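Local coordinates for protein teicoplanin pseudoaglycone deacetylases Orf2 (Actinoplanes teichomyceticus, PDB 3DFF) that probably removes the N-linked acetyl group from the teicoplanin pseudoaglycone during antibiotic biosynthesis, as a zinc-dependent hydrolase, at residues A[14-19]-A[95-100]; A[42-47]-A[161-166]. One frame throughout, in Å; residues are numbered along the deposited sequence.

Contact 1: residues A[14-19]-A[95-100]. With ZN (zinc ion), chain B.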
ATOM      1  N   SER A  14       3.666  -0.452  -3.440  1.00 16.36           N
ATOM      2  CA  SER A  14       2.629  -0.782  -2.472  1.00 15.61           C
ATOM      3  C   SER A  14       3.255  -1.207  -1.141  1.00 15.70           C
ATOM      4  O   SER A  14       4.177  -2.015  -1.137  1.00 16.27           O
ATOM      5  CB  SER A  14       1.785  -1.919  -3.025  1.00 15.81           C
ATOM      6  OG  SER A  14       0.651  -2.151  -2.202  1.00 16.88           O
ATOM      7  N   PRO A  15       2.752  -0.695  -0.003  1.00 14.40           N
ATOM      8  CA  PRO A  15       3.273  -1.194   1.283  1.00 14.62           C
ATOM      9  C   PRO A  15       2.981  -2.676   1.445  1.00 14.92           C
ATOM     10  O   PRO A  15       3.912  -3.455   1.702  1.00 15.41           O
ATOM     11  CB  PRO A  15       2.524  -0.361   2.351  1.00 14.79           C
ATOM     12  CG  PRO A  15       1.840   0.702   1.622  1.00 17.48           C
ATOM     13  CD  PRO A  15       1.706   0.327   0.170  1.00 15.93           C
ATOM     14  N   HIS A  16       1.711  -3.068   1.300  1.00 13.55           N
ATOM     15  CA  HIS A  16       1.284  -4.444   1.541  1.00 14.47           C
ATOM     16  C   HIS A  16       0.654  -5.036   0.306  1.00 15.27           C
ATOM     17  O   HIS A  16       0.366  -4.330  -0.661  1.00 15.53           O
ATOM     18  CB  HIS A  16       0.236  -4.509   2.652  1.00 15.50           C
ATOM     19  CG  HIS A  16       0.711  -3.962   3.950  1.00 14.94           C
ATOM     20  ND1 HIS A  16       0.097  -2.897   4.576  1.00 15.79           N
ATOM     21  CD2 HIS A  16       1.723  -4.350   4.762  1.00 16.15           C
ATOM     22  CE1 HIS A  16       0.716  -2.653   5.718  1.00 16.99           C
ATOM     23  NE2 HIS A  16       1.719  -3.506   5.842  1.00 16.86           N
ATOM     24  N   LEU A  17       0.434  -6.349   0.358  1.00 15.71           N
ATOM     25  CA  LEU A  17      -0.183  -7.086  -0.736  1.00 16.86           C
ATOM     26  C   LEU A  17      -1.698  -6.855  -0.747  1.00 17.86           C
ATOM     27  O   LEU A  17      -2.473  -7.655  -0.199  1.00 19.08           O
ATOM     28  CB  LEU A  17       0.184  -8.576  -0.616  1.00 17.51           C
ATOM     29  CG  LEU A  17       1.688  -8.883  -0.692  1.00 15.66           C
ATOM     30  CD1 LEU A  17       2.022 -10.206  -0.070  1.00 16.76           C
ATOM     31  CD2 LEU A  17       2.167  -8.870  -2.174  1.00 18.84           C
ATOM     32  N   ASP A  18      -2.084  -5.733  -1.353  1.00 17.57           N
ATOM     33  CA  ASP A  18      -3.482  -5.297  -1.543  1.00 18.04           C
ATOM     34  C   ASP A  18      -3.598  -3.788  -1.731  1.00 17.36           C
ATOM     35  O   ASP A  18      -4.534  -3.324  -2.363  1.00 17.06           O
ATOM     36  CB  ASP A  18      -4.424  -5.745  -0.417  1.00 18.58           C
ATOM     37  CG  ASP A  18      -3.982  -5.266   0.988  1.00 20.70           C
ATOM     38  OD1 ASP A  18      -3.004  -4.508   1.144  1.00 22.32           O
ATOM     39  OD2 ASP A  18      -4.630  -5.708   1.964  1.00 27.13           O
ATOM     40  N   ASP A  19      -2.665  -3.013  -1.185  1.00 17.10           N
ATOM     41  CA  ASP A  19      -2.893  -1.568  -1.059  1.00 15.96           C
ATOM     42  C   ASP A  19      -2.976  -0.871  -2.411  1.00 16.53           C
ATOM     43  O   ASP A  19      -3.843  -0.017  -2.615  1.00 17.12           O
ATOM     44  CB  ASP A  19      -1.811  -0.893  -0.200  1.00 16.73           C
ATOM     45  CG  ASP A  19      -1.913  -1.261   1.265  1.00 16.34           C
ATOM     46  OD1 ASP A  19      -2.976  -1.043   1.880  1.00 17.61           O
ATOM     47  OD2 ASP A  19      -0.918  -1.768   1.812  1.00 16.74           O
ATOM     48  N   PHE A  95      10.867  -7.288   2.554  1.00 15.95           N
ATOM     49  CA  PHE A  95      10.676  -6.762   3.907  1.00 15.75           C
ATOM     50  C   PHE A  95       9.528  -7.423   4.625  1.00 15.96           C
ATOM     51  O   PHE A  95       8.506  -7.714   4.014  1.00 16.33           O
ATOM     52  CB  PHE A  95      10.494  -5.244   3.863  1.00 15.40           C
ATOM     53  CG  PHE A  95      11.681  -4.554   3.271  1.00 15.33           C
ATOM     54  CD1 PHE A  95      12.799  -4.286   4.050  1.00 17.54           C
ATOM     55  CD2 PHE A  95      11.717  -4.272   1.902  1.00 13.86           C
ATOM     56  CE1 PHE A  95      13.941  -3.702   3.480  1.00 17.24           C
ATOM     57  CE2 PHE A  95      12.861  -3.698   1.318  1.00 16.86           C
ATOM     58  CZ  PHE A  95      13.949  -3.384   2.112  1.00 16.77           C
ATOM     59  N   LEU A  96       9.708  -7.636   5.929  1.00 16.04           N
ATOM     60  CA  LEU A  96       8.688  -8.312   6.711  1.00 16.67           C
ATOM     61  C   LEU A  96       7.590  -7.354   7.150  1.00 15.85           C
ATOM     62  O   LEU A  96       7.867  -6.309   7.747  1.00 16.24           O
ATOM     63  CB  LEU A  96       9.325  -8.917   7.970  1.00 16.96           C
ATOM     64  CG  LEU A  96      10.226 -10.128   7.752  1.00 20.83           C
ATOM     65  CD1 LEU A  96      10.837 -10.540   9.097  1.00 21.18           C
ATOM     66  CD2 LEU A  96       9.500 -11.274   7.150  1.00 23.16           C
ATOM     67  N   ASP A  97       6.345  -7.769   6.918  1.00 16.73           N
ATOM     68  CA  ASP A  97       5.195  -7.057   7.462  1.00 17.99           C
ATOM     69  C   ASP A  97       5.393  -6.798   8.962  1.00 17.76           C
ATOM     70  O   ASP A  97       5.987  -7.614   9.651  1.00 17.55           O
ATOM     71  CB  ASP A  97       3.925  -7.871   7.271  1.00 18.63           C
ATOM     72  CG  ASP A  97       2.689  -7.076   7.655  1.00 22.07           C
ATOM     73  OD1 ASP A  97       2.456  -6.818   8.862  1.00 25.28           O
ATOM     74  OD2 ASP A  97       1.983  -6.653   6.750  1.00 27.46           O
ATOM     75  N   SER A  98       4.858  -5.688   9.453  1.00 18.22           N
ATOM     76  CA  SER A  98       4.944  -5.334  10.884  1.00 18.54           C
ATOM     77  C   SER A  98       4.588  -6.486  11.818  1.00 18.49           C
ATOM     78  O   SER A  98       5.177  -6.571  12.894  1.00 18.79           O
ATOM     79  CB  SER A  98       4.070  -4.122  11.198  1.00 19.37           C
ATOM     80  OG  SER A  98       2.718  -4.393  10.869  1.00 24.01           O
ATOM     81  N   ILE A  99       3.666  -7.377  11.432  1.00 17.24           N
ATOM     82  CA  ILE A  99       3.299  -8.483  12.343  1.00 17.92           C
ATOM     83  C   ILE A  99       4.367  -9.560  12.478  1.00 17.20           C
ATOM     84  O   ILE A  99       4.258 -10.456  13.330  1.00 18.12           O
ATOM     85  CB  ILE A  99       1.938  -9.134  12.004  1.00 17.93           C
ATOM     86  CG1 ILE A  99       1.933  -9.686  10.559  1.00 16.71           C
ATOM     87  CG2 ILE A  99       0.821  -8.152  12.241  1.00 18.88           C
ATOM     88  CD1 ILE A  99       0.706 -10.619  10.269  1.00 19.44           C
ATOM     89  N   TYR A 100       5.403  -9.488  11.645  1.00 16.46           N
ATOM     90  CA  TYR A 100       6.446 -10.498  11.690  1.00 16.73           C
ATOM     91  C   TYR A 100       7.769  -9.949  12.198  1.00 17.17           C
ATOM     92  O   TYR A 100       8.702 -10.735  12.397  1.00 18.64           O
ATOM     93  CB  TYR A 100       6.680 -11.133  10.306  1.00 17.94           C
ATOM     94  CG  TYR A 100       5.432 -11.703   9.663  1.00 16.01           C
ATOM     95  CD1 TYR A 100       4.652 -12.692  10.318  1.00 16.90           C
ATOM     96  CD2 TYR A 100       5.015 -11.261   8.406  1.00 17.87           C
ATOM     97  CE1 TYR A 100       3.514 -13.215   9.724  1.00 16.66           C
ATOM     98  CE2 TYR A 100       3.860 -11.789   7.804  1.00 17.94           C
ATOM     99  CZ  TYR A 100       3.120 -12.755   8.470  1.00 18.19           C
ATOM    100  OH  TYR A 100       1.971 -13.249   7.871  1.00 18.66           O
TER
HETATM  101 ZN    ZN B 274      -1.539  -1.814   3.848  1.00 18.53          ZN
HETATM  102  O   HOH W   1      -2.676  -3.554   3.489  1.00 19.58           O
HETATM  103  O   HOH W   2      -2.508  -1.580   5.586  1.00 22.42           O
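The imidazole of H16 overlaps the carboxylate of D97 along its CD2–NE2 side, with H16 CD2 lying 3.1 Å from D97 OD2. D97 OD2 comes to the ring obliquely; the two side chains cross at about a right angle, their planes 27° apart. H16 NE2, 3.3 Å from D97 OD2, meets it at too poor an angle for a hydrogen bond; its N-H goes instead to OD2 of D163. D97 reaches the ring because its CG stands anti to the backbone N (chi1 -172°). Its other oxygen is tied back into its own loop: D97 OD1 accepts from I99 N at 2.9 Å in a nearly straight bond, forming an Asx turn. Histidine suits position 16 because, while NE2 faces the acids, H16 ND1 binds the zinc ion at 2.1 Å. D19 adds two oxygens unequally, OD2 at 2.1 Å and OD1 at 2.6 Å from the zinc ion, and D19 OD2 also accepts a bent bond from H16 N at 3.0 Å, which ties the D19 carboxylate to the backbone of the loop. H164 and two waters complete the shell, and D18 OD1 accepts from water 1 at 2.6 Å. This is the HxDD loop of the PIG-L deacetylases, between strand 9-14 and helix 19-33. The hydrogen bond from H16 NE2 to D163 probably makes the ring a stronger zinc donor, with the nearby carboxylate of D97 perhaps adding to this. A second zinc, absent from this model, is seen bound by H16, D97 and D163 in this protein, so their cluster can itself accept a metal.

Contact 2: residues A[42-47]-A[161-166]. With ZN (zinc ion), chain B.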
ATOM      1  N   THR A  42       5.676  -4.531  -4.307  1.00 16.77           N
ATOM      2  CA  THR A  42       5.203  -4.497  -2.925  1.00 17.11           C
ATOM      3  C   THR A  42       6.395  -4.655  -1.985  1.00 16.96           C
ATOM      4  O   THR A  42       7.130  -5.633  -2.065  1.00 17.93           O
ATOM      5  CB  THR A  42       4.169  -5.589  -2.667  1.00 17.32           C
ATOM      6  OG1 THR A  42       3.050  -5.408  -3.556  1.00 17.22           O
ATOM      7  CG2 THR A  42       3.675  -5.534  -1.198  1.00 17.09           C
ATOM      8  N   VAL A  43       6.564  -3.674  -1.107  1.00 15.88           N
ATOM      9  CA  VAL A  43       7.663  -3.601  -0.138  1.00 15.37           C
ATOM     10  C   VAL A  43       7.591  -4.720   0.906  1.00 15.97           C
ATOM     11  O   VAL A  43       8.540  -5.486   1.069  1.00 15.83           O
ATOM     12  CB  VAL A  43       7.679  -2.224   0.559  1.00 15.34           C
ATOM     13  CG1 VAL A  43       8.816  -2.110   1.595  1.00 16.22           C
ATOM     14  CG2 VAL A  43       7.802  -1.121  -0.489  1.00 14.28           C
ATOM     15  N   PHE A  44       6.467  -4.808   1.618  1.00 16.17           N
ATOM     16  CA  PHE A  44       6.359  -5.723   2.760  1.00 16.21           C
ATOM     17  C   PHE A  44       5.763  -7.062   2.356  1.00 17.14           C
ATOM     18  O   PHE A  44       4.761  -7.523   2.899  1.00 18.22           O
ATOM     19  CB  PHE A  44       5.641  -5.028   3.935  1.00 15.86           C
ATOM     20  CG  PHE A  44       6.436  -3.895   4.500  1.00 15.44           C
ATOM     21  CD1 PHE A  44       7.505  -4.145   5.367  1.00 16.43           C
ATOM     22  CD2 PHE A  44       6.177  -2.578   4.113  1.00 16.96           C
ATOM     23  CE1 PHE A  44       8.301  -3.094   5.881  1.00 17.60           C
ATOM     24  CE2 PHE A  44       6.969  -1.515   4.619  1.00 16.52           C
ATOM     25  CZ  PHE A  44       8.049  -1.784   5.499  1.00 17.88           C
ATOM     26  N   ALA A  45       6.401  -7.687   1.372  1.00 15.74           N
ATOM     27  CA  ALA A  45       5.986  -8.993   0.853  1.00 16.20           C
ATOM     28  C   ALA A  45       7.016 -10.065   1.217  1.00 16.56           C
ATOM     29  O   ALA A  45       6.986 -11.144   0.651  1.00 16.33           O
ATOM     30  CB  ALA A  45       5.804  -8.916  -0.676  1.00 16.63           C
ATOM     31  N   GLY A  46       7.881  -9.758   2.184  1.00 17.61           N
ATOM     32  CA  GLY A  46       8.990 -10.653   2.557  1.00 18.37           C
ATOM     33  C   GLY A  46       8.495 -11.943   3.170  1.00 18.95           C
ATOM     34  O   GLY A  46       7.557 -11.941   3.979  1.00 18.36           O
ATOM     35  N   ALA A  47       9.111 -13.055   2.753  1.00 19.92           N
ATOM     36  CA  ALA A  47       8.759 -14.380   3.246  1.00 20.44           C
ATOM     37  C   ALA A  47       8.893 -14.463   4.757  1.00 21.54           C
ATOM     38  O   ALA A  47       9.853 -13.968   5.336  1.00 21.09           O
ATOM     39  CB  ALA A  47       9.648 -15.407   2.592  1.00 20.91           C
ATOM     40  N   HIS A 161      -0.504   3.739   9.204  1.00 20.19           N
ATOM     41  CA  HIS A 161       0.069   2.403   9.414  1.00 19.47           C
ATOM     42  C   HIS A 161       1.592   2.543   9.269  1.00 19.63           C
ATOM     43  O   HIS A 161       2.080   3.106   8.269  1.00 18.24           O
ATOM     44  CB  HIS A 161      -0.452   1.369   8.420  1.00 19.61           C
ATOM     45  CG  HIS A 161       0.025  -0.022   8.709  1.00 19.82           C
ATOM     46  ND1 HIS A 161      -0.828  -1.042   9.077  1.00 22.26           N
ATOM     47  CD2 HIS A 161       1.270  -0.561   8.691  1.00 15.54           C
ATOM     48  CE1 HIS A 161      -0.129  -2.147   9.269  1.00 20.74           C
ATOM     49  NE2 HIS A 161       1.149  -1.880   9.051  1.00 21.97           N
ATOM     50  N   PRO A 162       2.353   2.061  10.257  1.00 19.19           N
ATOM     51  CA  PRO A 162       3.815   2.249  10.209  1.00 19.20           C
ATOM     52  C   PRO A 162       4.462   1.763   8.897  1.00 18.08           C
ATOM     53  O   PRO A 162       5.442   2.368   8.411  1.00 18.22           O
ATOM     54  CB  PRO A 162       4.314   1.397  11.373  1.00 19.66           C
ATOM     55  CG  PRO A 162       3.142   1.254  12.306  1.00 22.04           C
ATOM     56  CD  PRO A 162       1.896   1.399  11.501  1.00 20.43           C
ATOM     57  N   ASP A 163       3.943   0.672   8.346  1.00 16.08           N
ATOM     58  CA  ASP A 163       4.475   0.119   7.109  1.00 15.15           C
ATOM     59  C   ASP A 163       4.163   1.049   5.939  1.00 15.43           C
ATOM     60  O   ASP A 163       4.939   1.139   4.978  1.00 15.21           O
ATOM     61  CB  ASP A 163       3.880  -1.260   6.821  1.00 16.12           C
ATOM     62  CG  ASP A 163       4.394  -2.347   7.774  1.00 17.05           C
ATOM     63  OD1 ASP A 163       5.421  -2.128   8.450  1.00 17.07           O
ATOM     64  OD2 ASP A 163       3.786  -3.439   7.810  1.00 17.72           O
ATOM     65  N   HIS A 164       3.011   1.712   5.997  1.00 14.31           N
ATOM     66  CA  HIS A 164       2.637   2.681   4.959  1.00 14.62           C
ATOM     67  C   HIS A 164       3.520   3.906   5.035  1.00 14.68           C
ATOM     68  O   HIS A 164       3.972   4.416   3.999  1.00 15.11           O
ATOM     69  CB  HIS A 164       1.168   3.088   5.088  1.00 14.52           C
ATOM     70  CG  HIS A 164       0.217   2.042   4.596  1.00 14.41           C
ATOM     71  ND1 HIS A 164      -0.895   2.346   3.833  1.00 15.58           N
ATOM     72  CD2 HIS A 164       0.213   0.694   4.752  1.00 14.68           C
ATOM     73  CE1 HIS A 164      -1.533   1.227   3.535  1.00 15.41           C
ATOM     74  NE2 HIS A 164      -0.887   0.209   4.084  1.00 16.46           N
ATOM     75  N   GLU A 165       3.772   4.383   6.258  1.00 15.75           N
ATOM     76  CA  GLU A 165       4.676   5.530   6.440  1.00 15.83           C
ATOM     77  C   GLU A 165       6.103   5.199   6.013  1.00 16.34           C
ATOM     78  O   GLU A 165       6.740   6.019   5.355  1.00 17.11           O
ATOM     79  CB  GLU A 165       4.632   6.033   7.887  1.00 16.34           C
ATOM     80  CG  GLU A 165       3.258   6.560   8.235  1.00 19.47           C
ATOM     81  CD  GLU A 165       3.179   7.253   9.576  1.00 24.44           C
ATOM     82  OE1 GLU A 165       4.093   7.088  10.410  1.00 26.34           O
ATOM     83  OE2 GLU A 165       2.178   7.963   9.796  1.00 25.88           O
ATOM     84  N   ALA A 166       6.596   4.017   6.362  1.00 16.23           N
ATOM     85  CA  ALA A 166       7.958   3.610   5.934  1.00 16.78           C
ATOM     86  C   ALA A 166       8.071   3.544   4.413  1.00 16.88           C
ATOM     87  O   ALA A 166       9.066   4.002   3.837  1.00 18.24           O
ATOM     88  CB  ALA A 166       8.317   2.267   6.536  1.00 17.35           C
TER
HETATM   89 ZN    ZN B 274      -1.539  -1.814   3.848  1.00 18.53          ZN
HETATM   90  O   HOH W   1      -2.676  -3.554   3.489  1.00 19.58           O
HETATM   91  O   HOH W   2      -2.508  -1.580   5.586  1.00 22.42           O
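F44 turns its ring so that D163 lies over one face, and the carboxylate is stacked on it with only 15° between the two planes. D163 CB makes a CH-pi contact 4.1 Å from the centroid of the F44 ring, while D163 OD1 sits above the middle of that ring. The aspartate CG is anti to its own carbonyl carbon (chi1 -71°), which lays the side chain across the phenyl group. At the rim, F44 CE2 comes to 3.4 Å from D163 O, a helix carbonyl that also accepts from T167 OG1. One turn further along, A166 CB meets F44 CZ at 4.2 Å, close to the ring plane; a methyl group is small enough to let the phenyl edge come up against helix 162-178. V43 covers the opposite face, its CG1 offset toward the rim, and so the ring is sandwiched between an aliphatic branch and an acid. A flat, apolar ring suits this buried place because it fits between V43 and D163 and still meets A166 with its edge; F44 itself is the centre of an inverse gamma turn just after strand 37-42. The helix start is held by E165 N, bonded to H161 O at 2.9 Å. From it D163 faces the ring, and the adjacent H164 places NE2 2.1 Å from the zinc ion, with its ND1 bonded to D187. A carboxylate over an electron-rich face would usually be a poor match, and the phenyl ring offers D163 no polar partner; the carboxylate is held instead by a salt bridge from OD1 to R101 and, through OD2, by S98 N and the zinc ligand H16, partners that probably offset its charge.

From the N terminus, strand 9-14 runs into 14-19, strand 37-42 into 42-47 and, after strand 89-92, the chain enters 95-100; 161-166 then begins at the N-cap of helix 162-178 and runs into its first turn. Contact 1 closes a loop of 75 intervening residues and contact 2 one of 113. Their segments alternate along the chain, so the two loops cross. Together they gather the loops after three neighbouring parallel strands of the mixed sheet against the start of one helix, a Rossmann-like placement of an active site. The contacts also touch directly, through a probable hydrogen bond of 2.8 Å between F95 O and G46 N, and both supply ligands to the same zinc ion.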